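Local atomic coordinates of aerotolerance-related membrane protein (PDB entry 4JDU), a protein that binds a calcium ion through the von Willebrand factor type A domain of BatB, a membrane protein probably involved in aerotolerance. Residues N19-D25 and A150-E155; I115-E119 and V170-N174. The protein carries 6 engineered substitutions. All coordinates share one frame; numbering follows the deposited sequence.

Contact 1: residues N19-D25 and A150-E155. With CA (calcium ion), chain C.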
ATOM      1  N   ASN A  19      -4.168 -11.394  -3.151  1.00 17.08           N
ATOM      2  CA  ASN A  19      -5.042 -12.285  -2.404  0.51 17.15           C
ATOM      3  C   ASN A  19      -4.730 -12.359  -0.907  1.00 16.43           C
ATOM      4  O   ASN A  19      -5.634 -12.496  -0.096  1.00 15.68           O
ATOM      5  CB  ASN A  19      -5.054 -13.680  -3.031  0.51 20.36           C
ATOM      6  CG  ASN A  19      -6.454 -14.145  -3.363  0.51 28.77           C
ATOM      7  OD1 ASN A  19      -7.130 -14.746  -2.529  0.51 31.70           O
ATOM      8  ND2 ASN A  19      -6.911 -13.843  -4.571  0.51 32.57           N
ATOM      9  N   SER A  20      -3.458 -12.242  -0.534  1.00 16.00           N
ATOM     10  CA  SER A  20      -3.107 -12.331   0.885  1.00 14.74           C
ATOM     11  C   SER A  20      -3.729 -11.209   1.724  1.00 15.31           C
ATOM     12  O   SER A  20      -3.872 -11.344   2.942  1.00 15.40           O
ATOM     13  CB  SER A  20      -1.592 -12.369   1.082  1.00 17.24           C
ATOM     14  OG  SER A  20      -0.998 -11.188   0.572  1.00 16.50           O
HETATM   15  N   MSE A  21      -4.080 -10.098   1.079  1.00 14.30           N
HETATM   16  CA  MSE A  21      -4.707  -8.981   1.788  1.00 16.07           C
HETATM   17  C   MSE A  21      -6.117  -9.304   2.275  1.00 13.90           C
HETATM   18  O   MSE A  21      -6.701  -8.550   3.062  1.00 14.00           O
HETATM   19  CB  MSE A  21      -4.683  -7.720   0.914  1.00 10.61           C
HETATM   20  CG  MSE A  21      -3.255  -7.265   0.587  1.00 16.15           C
HETATM   21 SE   MSE A  21      -2.391  -6.418   2.116  0.75 16.19          SE
HETATM   22  CE  MSE A  21      -3.413  -4.749   2.095  1.00 15.64           C
ATOM     23  N   LEU A  22      -6.667 -10.439   1.846  1.00 14.84           N
ATOM     24  CA  LEU A  22      -7.977 -10.853   2.344  1.00 14.94           C
ATOM     25  C   LEU A  22      -7.897 -11.593   3.688  1.00 14.54           C
ATOM     26  O   LEU A  22      -8.925 -11.881   4.297  1.00 15.70           O
ATOM     27  CB  LEU A  22      -8.736 -11.672   1.299  1.00 14.85           C
ATOM     28  CG  LEU A  22      -9.100 -10.878   0.040  1.00 17.33           C
ATOM     29  CD1 LEU A  22      -9.565 -11.807  -1.058  1.00 21.27           C
ATOM     30  CD2 LEU A  22     -10.161  -9.840   0.330  1.00 19.58           C
ATOM     31  N   ALA A  23      -6.688 -11.874   4.161  1.00 13.88           N
ATOM     32  CA  ALA A  23      -6.524 -12.448   5.500  1.00 13.62           C
ATOM     33  C   ALA A  23      -7.173 -11.553   6.555  1.00 16.91           C
ATOM     34  O   ALA A  23      -7.170 -10.321   6.429  1.00 15.33           O
ATOM     35  CB  ALA A  23      -5.050 -12.675   5.826  1.00 14.48           C
ATOM     36  N   GLN A  24      -7.732 -12.177   7.586  1.00 17.21           N
ATOM     37  CA  GLN A  24      -8.512 -11.471   8.598  1.00 16.11           C
ATOM     38  C   GLN A  24      -7.838 -11.459   9.963  1.00 19.28           C
ATOM     39  O   GLN A  24      -8.504 -11.415  11.006  1.00 21.10           O
ATOM     40  CB  GLN A  24      -9.924 -12.066   8.666  1.00 18.40           C
ATOM     41  CG  GLN A  24     -10.655 -11.978   7.330  1.00 16.75           C
ATOM     42  CD  GLN A  24     -12.018 -12.632   7.354  1.00 16.93           C
ATOM     43  OE1 GLN A  24     -12.346 -13.372   8.269  1.00 20.26           O
ATOM     44  NE2 GLN A  24     -12.820 -12.361   6.331  1.00 20.62           N
ATOM     45  N   ASP A  25      -6.508 -11.502   9.965  1.00 18.76           N
ATOM     46  CA  ASP A  25      -5.777 -11.388  11.214  1.00 19.15           C
ATOM     47  C   ASP A  25      -5.901  -9.999  11.834  1.00 16.99           C
ATOM     48  O   ASP A  25      -5.784  -9.841  13.044  1.00 21.22           O
ATOM     49  CB  ASP A  25      -4.316 -11.845  11.072  1.00 18.33           C
ATOM     50  CG  ASP A  25      -3.555 -11.138   9.948  1.00 18.75           C
ATOM     51  OD1 ASP A  25      -4.150 -10.457   9.080  1.00 17.27           O
ATOM     52  OD2 ASP A  25      -2.312 -11.303   9.914  1.00 19.27           O
ATOM     53  N   ALA A 150      -2.070 -15.896   9.328  1.00 21.66           N
ATOM     54  CA  ALA A 150      -3.482 -16.251   9.186  1.00 19.07           C
ATOM     55  C   ALA A 150      -3.740 -16.851   7.810  1.00 18.45           C
ATOM     56  O   ALA A 150      -2.997 -16.577   6.859  1.00 17.56           O
ATOM     57  CB  ALA A 150      -4.365 -15.028   9.405  1.00 21.60           C
ATOM     58  N   PRO A 151      -4.806 -17.661   7.679  1.00 16.40           N
ATOM     59  CA  PRO A 151      -5.193 -18.168   6.360  1.00 18.10           C
ATOM     60  C   PRO A 151      -5.983 -17.127   5.573  1.00 15.89           C
ATOM     61  O   PRO A 151      -6.340 -16.078   6.121  1.00 15.85           O
ATOM     62  CB  PRO A 151      -6.095 -19.355   6.707  1.00 19.74           C
ATOM     63  CG  PRO A 151      -6.746 -18.948   7.982  1.00 18.66           C
ATOM     64  CD  PRO A 151      -5.701 -18.154   8.744  1.00 18.24           C
ATOM     65  N   ILE A 152      -6.236 -17.406   4.300  1.00 15.51           N
ATOM     66  CA  ILE A 152      -6.959 -16.476   3.434  1.00 14.43           C
ATOM     67  C   ILE A 152      -8.363 -17.033   3.143  1.00 14.90           C
ATOM     68  O   ILE A 152      -8.501 -18.018   2.416  1.00 15.60           O
ATOM     69  CB  ILE A 152      -6.185 -16.260   2.128  1.00 14.65           C
ATOM     70  CG1 ILE A 152      -4.734 -15.860   2.427  1.00 16.80           C
ATOM     71  CG2 ILE A 152      -6.886 -15.214   1.261  1.00 15.10           C
ATOM     72  CD1 ILE A 152      -3.833 -15.949   1.216  1.00 17.20           C
ATOM     73  N   PRO A 153      -9.405 -16.396   3.696  1.00 14.22           N
ATOM     74  CA  PRO A 153     -10.764 -16.914   3.478  1.00 15.40           C
ATOM     75  C   PRO A 153     -11.249 -16.669   2.060  1.00 17.26           C
ATOM     76  O   PRO A 153     -10.894 -15.678   1.409  1.00 16.28           O
ATOM     77  CB  PRO A 153     -11.611 -16.102   4.465  1.00 17.09           C
ATOM     78  CG  PRO A 153     -10.858 -14.785   4.594  1.00 18.09           C
ATOM     79  CD  PRO A 153      -9.397 -15.195   4.555  1.00 17.80           C
ATOM     80  N   ILE A 154     -12.079 -17.592   1.592  1.00 15.48           N
ATOM     81  CA  ILE A 154     -12.725 -17.503   0.293  1.00 15.71           C
ATOM     82  C   ILE A 154     -14.182 -17.079   0.500  1.00 13.29           C
ATOM     83  O   ILE A 154     -14.932 -17.738   1.224  1.00 14.34           O
ATOM     84  CB  ILE A 154     -12.646 -18.873  -0.429  1.00 15.27           C
ATOM     85  CG1 ILE A 154     -11.182 -19.266  -0.656  1.00 18.02           C
ATOM     86  CG2 ILE A 154     -13.402 -18.849  -1.744  1.00 14.73           C
ATOM     87  CD1 ILE A 154     -10.982 -20.743  -1.024  1.00 20.50           C
ATOM     88  N   GLU A 155     -14.590 -15.979  -0.127  1.00 14.40           N
ATOM     89  CA  GLU A 155     -15.968 -15.503   0.002  1.00 14.12           C
ATOM     90  C   GLU A 155     -16.951 -16.573  -0.449  1.00 13.67           C
ATOM     91  O   GLU A 155     -16.743 -17.227  -1.481  1.00 15.30           O
ATOM     92  CB  GLU A 155     -16.202 -14.242  -0.837  1.00 19.11           C
ATOM     93  CG  GLU A 155     -15.478 -13.001  -0.359  1.00 23.17           C
ATOM     94  CD  GLU A 155     -14.081 -12.864  -0.935  1.00 31.36           C
ATOM     95  OE1 GLU A 155     -13.635 -13.771  -1.682  1.00 28.57           O
ATOM     96  OE2 GLU A 155     -13.430 -11.835  -0.638  1.00 27.49           O
TER
HETATM   97 CA    CA C 302       0.298 -10.719  -1.366  0.54 16.09          CA
HETATM   98  O   HOH W   1      -9.718 -15.487  -1.115  1.00 22.65           O
HETATM   99  O   HOH W   2      -1.087 -12.730  -2.384  1.00 30.70           O
HETATM  100  O   HOH W   3      -7.962 -14.981   8.077  1.00 16.86           O
HETATM  101  O   HOH W   4       1.466 -12.752  -0.602  1.00 52.55           O
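Ile152 lies against the 3-10 turn of residues 19-22, which holds Ser20, the last serine of the DxSxS metal-binding motif (MIDAS) of a von Willebrand factor type A domain. Its two branches share the work. CG2 presses on the turn's backbone, 3.3 Å from Asn19 O, and also touches CB of Leu22, while CD1 reaches past it to the CA of Ser20 at 3.7 Å. The torsions explain the split: CG2 stands anti to the backbone N of Ile152 and CG1 beside that N (chi1 -52°), with CD1 carried onward by an extended chi2.

Next along the chain, the Pro153 ring sits over the end of the turn, its CD against Leu22 O and its CG 3.6 Å from NE2 of Gln24. The extended Gln24 chain brings its amide to this ring. Leu22 points its branched end at Glu155 and crosses that side chain at about a right angle. At the other end, the methyl of Ala150 meets CB of Asp25 at 3.6 Å; the carboxylate beyond forms a salt bridge with Arg30.

No direct hydrogen bond joins the two segments; water does that job. One water accepts from Gln24 N while donating to Pro151 O. A second donates to Pro153 O and to Asn19 OD1, a bridge that is less certain because it holds for one of two conformers of Asn19. Behind this apolar cover Ser20 faces the metal, with Asp117 as a further partner of its hydroxyl. Ser18 and Thr89 complete the protein ligands of the ion. Ser20 OG binds the calcium at 2.4 Å, and the backbone N of Ser20 donates to one of the metal-bound waters.

Contact 2: residues I115-E119 and V170-N174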
ATOM      1  N   ILE A 115       1.000   0.435   0.923  1.00 11.91           N
ATOM      2  CA  ILE A 115       0.186  -0.234   1.942  1.00 12.51           C
ATOM      3  C   ILE A 115       0.063  -1.714   1.586  1.00 12.76           C
ATOM      4  O   ILE A 115      -0.516  -2.078   0.564  1.00 13.85           O
ATOM      5  CB  ILE A 115      -1.195   0.434   2.083  1.00 14.05           C
ATOM      6  CG1 ILE A 115      -1.003   1.948   2.235  1.00 18.03           C
ATOM      7  CG2 ILE A 115      -1.950  -0.131   3.267  1.00 17.54           C
ATOM      8  CD1 ILE A 115      -2.276   2.725   2.413  1.00 19.08           C
ATOM      9  N   THR A 116       0.638  -2.571   2.425  1.00 14.34           N
ATOM     10  CA  THR A 116       0.882  -3.950   2.031  1.00 13.66           C
ATOM     11  C   THR A 116       1.147  -4.818   3.249  1.00 13.86           C
ATOM     12  O   THR A 116       1.464  -4.302   4.315  1.00 16.20           O
ATOM     13  CB  THR A 116       2.115  -4.021   1.075  1.00 13.74           C
ATOM     14  OG1 THR A 116       2.325  -5.364   0.628  1.00 14.29           O
ATOM     15  CG2 THR A 116       3.397  -3.511   1.774  1.00 14.32           C
ATOM     16  N   ASP A 117       1.031  -6.133   3.088  1.00 15.00           N
ATOM     17  CA  ASP A 117       1.471  -7.056   4.132  1.00 16.69           C
ATOM     18  C   ASP A 117       2.937  -7.434   3.904  1.00 17.53           C
ATOM     19  O   ASP A 117       3.527  -8.203   4.675  1.00 21.19           O
ATOM     20  CB  ASP A 117       0.561  -8.285   4.207  1.00 18.09           C
ATOM     21  CG  ASP A 117       0.397  -8.988   2.872  1.00 18.61           C
ATOM     22  OD1 ASP A 117       1.317  -8.906   2.023  1.00 19.05           O
ATOM     23  OD2 ASP A 117      -0.650  -9.639   2.682  1.00 19.03           O
ATOM     24  N   GLY A 118       3.509  -6.898   2.833  1.00 19.34           N
ATOM     25  CA  GLY A 118       4.934  -7.028   2.586  1.00 25.36           C
ATOM     26  C   GLY A 118       5.356  -8.410   2.149  1.00 28.31           C
ATOM     27  O   GLY A 118       6.551  -8.664   1.963  1.00 34.48           O
ATOM     28  N   GLU A 119       4.396  -9.317   1.995  1.00 27.36           N
ATOM     29  CA  GLU A 119       4.694 -10.642   1.471  1.00 35.46           C
ATOM     30  C   GLU A 119       5.103 -10.526   0.017  1.00 44.02           C
ATOM     31  O   GLU A 119       4.405 -11.024  -0.869  1.00 35.25           O
ATOM     32  CB  GLU A 119       3.474 -11.548   1.564  1.00 38.02           C
ATOM     33  CG  GLU A 119       3.261 -12.141   2.926  1.00 44.79           C
ATOM     34  CD  GLU A 119       2.728 -13.555   2.862  1.00 47.09           C
ATOM     35  OE1 GLU A 119       2.979 -14.324   3.814  1.00 50.53           O
ATOM     36  OE2 GLU A 119       2.050 -13.894   1.866  1.00 46.71           O
ATOM     37  N   VAL A 170      -0.775 -19.983   4.641  1.00 20.47           N
ATOM     38  CA  VAL A 170      -0.707 -19.049   5.750  1.00 17.63           C
ATOM     39  C   VAL A 170       0.133 -17.861   5.317  1.00 19.00           C
ATOM     40  O   VAL A 170       1.269 -18.023   4.863  1.00 23.27           O
ATOM     41  CB  VAL A 170      -0.083 -19.704   6.999  1.00 23.16           C
ATOM     42  CG1 VAL A 170       0.083 -18.680   8.107  1.00 23.84           C
ATOM     43  CG2 VAL A 170      -0.948 -20.869   7.464  1.00 26.51           C
ATOM     44  N   THR A 171      -0.445 -16.675   5.440  1.00 16.67           N
ATOM     45  CA  THR A 171       0.241 -15.439   5.081  1.00 15.83           C
ATOM     46  C   THR A 171       0.585 -14.633   6.323  1.00 19.04           C
ATOM     47  O   THR A 171      -0.231 -14.517   7.234  1.00 18.33           O
ATOM     48  CB  THR A 171      -0.596 -14.581   4.109  1.00 14.92           C
ATOM     49  OG1 THR A 171       0.044 -13.311   3.945  1.00 18.44           O
ATOM     50  CG2 THR A 171      -2.033 -14.366   4.626  1.00 18.08           C
ATOM     51  N   ARG A 172       1.798 -14.084   6.346  1.00 17.88           N
ATOM     52  CA  ARG A 172       2.302 -13.346   7.498  1.00 19.63           C
ATOM     53  C   ARG A 172       2.766 -11.958   7.083  1.00 20.65           C
ATOM     54  O   ARG A 172       3.300 -11.774   5.989  1.00 23.30           O
ATOM     55  CB  ARG A 172       3.491 -14.096   8.115  1.00 18.87           C
ATOM     56  CG  ARG A 172       3.161 -15.468   8.659  1.00 19.68           C
ATOM     57  CD  ARG A 172       4.402 -16.248   9.104  1.00 24.62           C
ATOM     58  NE  ARG A 172       4.031 -17.570   9.595  1.00 27.63           N
ATOM     59  CZ  ARG A 172       3.802 -18.619   8.809  1.00 27.76           C
ATOM     60  NH1 ARG A 172       3.911 -18.499   7.490  1.00 27.17           N
ATOM     61  NH2 ARG A 172       3.455 -19.784   9.329  1.00 31.35           N
ATOM     62  N   LEU A 173       2.565 -10.979   7.957  1.00 19.36           N
ATOM     63  CA  LEU A 173       3.191  -9.672   7.759  1.00 16.54           C
ATOM     64  C   LEU A 173       4.697  -9.869   7.717  1.00 20.35           C
ATOM     65  O   LEU A 173       5.272 -10.481   8.622  1.00 21.33           O
ATOM     66  CB  LEU A 173       2.835  -8.732   8.908  1.00 18.63           C
ATOM     67  CG  LEU A 173       3.575  -7.386   8.886  1.00 17.07           C
ATOM     68  CD1 LEU A 173       2.978  -6.462   7.855  1.00 21.46           C
ATOM     69  CD2 LEU A 173       3.528  -6.747  10.262  1.00 22.57           C
ATOM     70  N   ASN A 174       5.329  -9.376   6.655  1.00 18.36           N
ATOM     71  CA  ASN A 174       6.782  -9.427   6.537  1.00 21.77           C
ATOM     72  C   ASN A 174       7.364  -8.095   6.956  1.00 22.26           C
ATOM     73  O   ASN A 174       7.654  -7.233   6.122  1.00 22.40           O
ATOM     74  CB  ASN A 174       7.204  -9.765   5.106  1.00 21.85           C
ATOM     75  CG  ASN A 174       8.701 -10.037   4.987  1.00 31.08           C
ATOM     76  OD1 ASN A 174       9.501  -9.578   5.808  1.00 27.07           O
ATOM     77  ND2 ASN A 174       9.086 -10.781   3.958  1.00 40.81           N
TER
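Asp117 O and the backbone N of Asn174 make the firm join here: the bond is 2.9 Å long, nearly straight at the hydrogen (171°), and the donor lies almost in line with the carbonyl. The same oxygen takes a CA-H contact from Leu173. Leu173 CD1 lies 3.7 Å from Asp117 O, and the side chain also touches Tyr189 and Arg191 of strand 189-191. Gly118, having no side chain, leaves room for Asn174 to close against it, with Gly118 O 3.4 Å from Asn174 CB.

The Glu119 carboxylate belongs to this close-fitting part. Its chain bends at chi2 (-144°) and folds across the buried Thr171, so that OE1 accepts from Arg172 N at 2.8 Å. That N-H arrives from above the carboxylate, 53° out of its plane. Glu119 OE2 is 2.9 Å from Thr171 OG1.

All this happens at the C-terminal end of strand 109-116, a central strand of the von Willebrand factor type A fold, where the metal site lies. Two side chains brace the turn: Thr116 OG1, also hydrogen-bonded to Asp16, accepts from Gly118 N in an ST turn, and Asp117 OD1 accepts from Glu119 N in an Asx turn. OD2 of Asp117 is held by Ser20 and by a salt bridge to Arg30. Across the contact, Asn174 is the N-cap of helix 175-184, with OD1 accepting from Met177 N.

Toward solvent the fit loosens. Arg172 points outward; its guanidinium laps one face against the exposed Val170 at CG1, and Arg172 NH1 remains 5.6 Å from Glu119 OE1.

Both contacts sit at the metal-binding end of the domain and share the small antiparallel pair of strands 150-151 and 170-171, where Ala150 and Thr171 are probably joined by a backbone hydrogen bond. Contact 1, the more peripheral, is mostly apolar and relies on water bridges; contact 2 lies nearer the chain's centre, buries a larger share of its touching residues and is held by direct hydrogen bonds. Ser20 OG and Asp117 OD2 meet at 2.6 Å: Ser20 binds the calcium, while the side chain of Asp117, known to bind calcium in this protein, here stays about 4 Å from the ion and holds Ser20 from the second shell. Thr171 packs on Ser20, and Met21 SE on the backbone of Asp117.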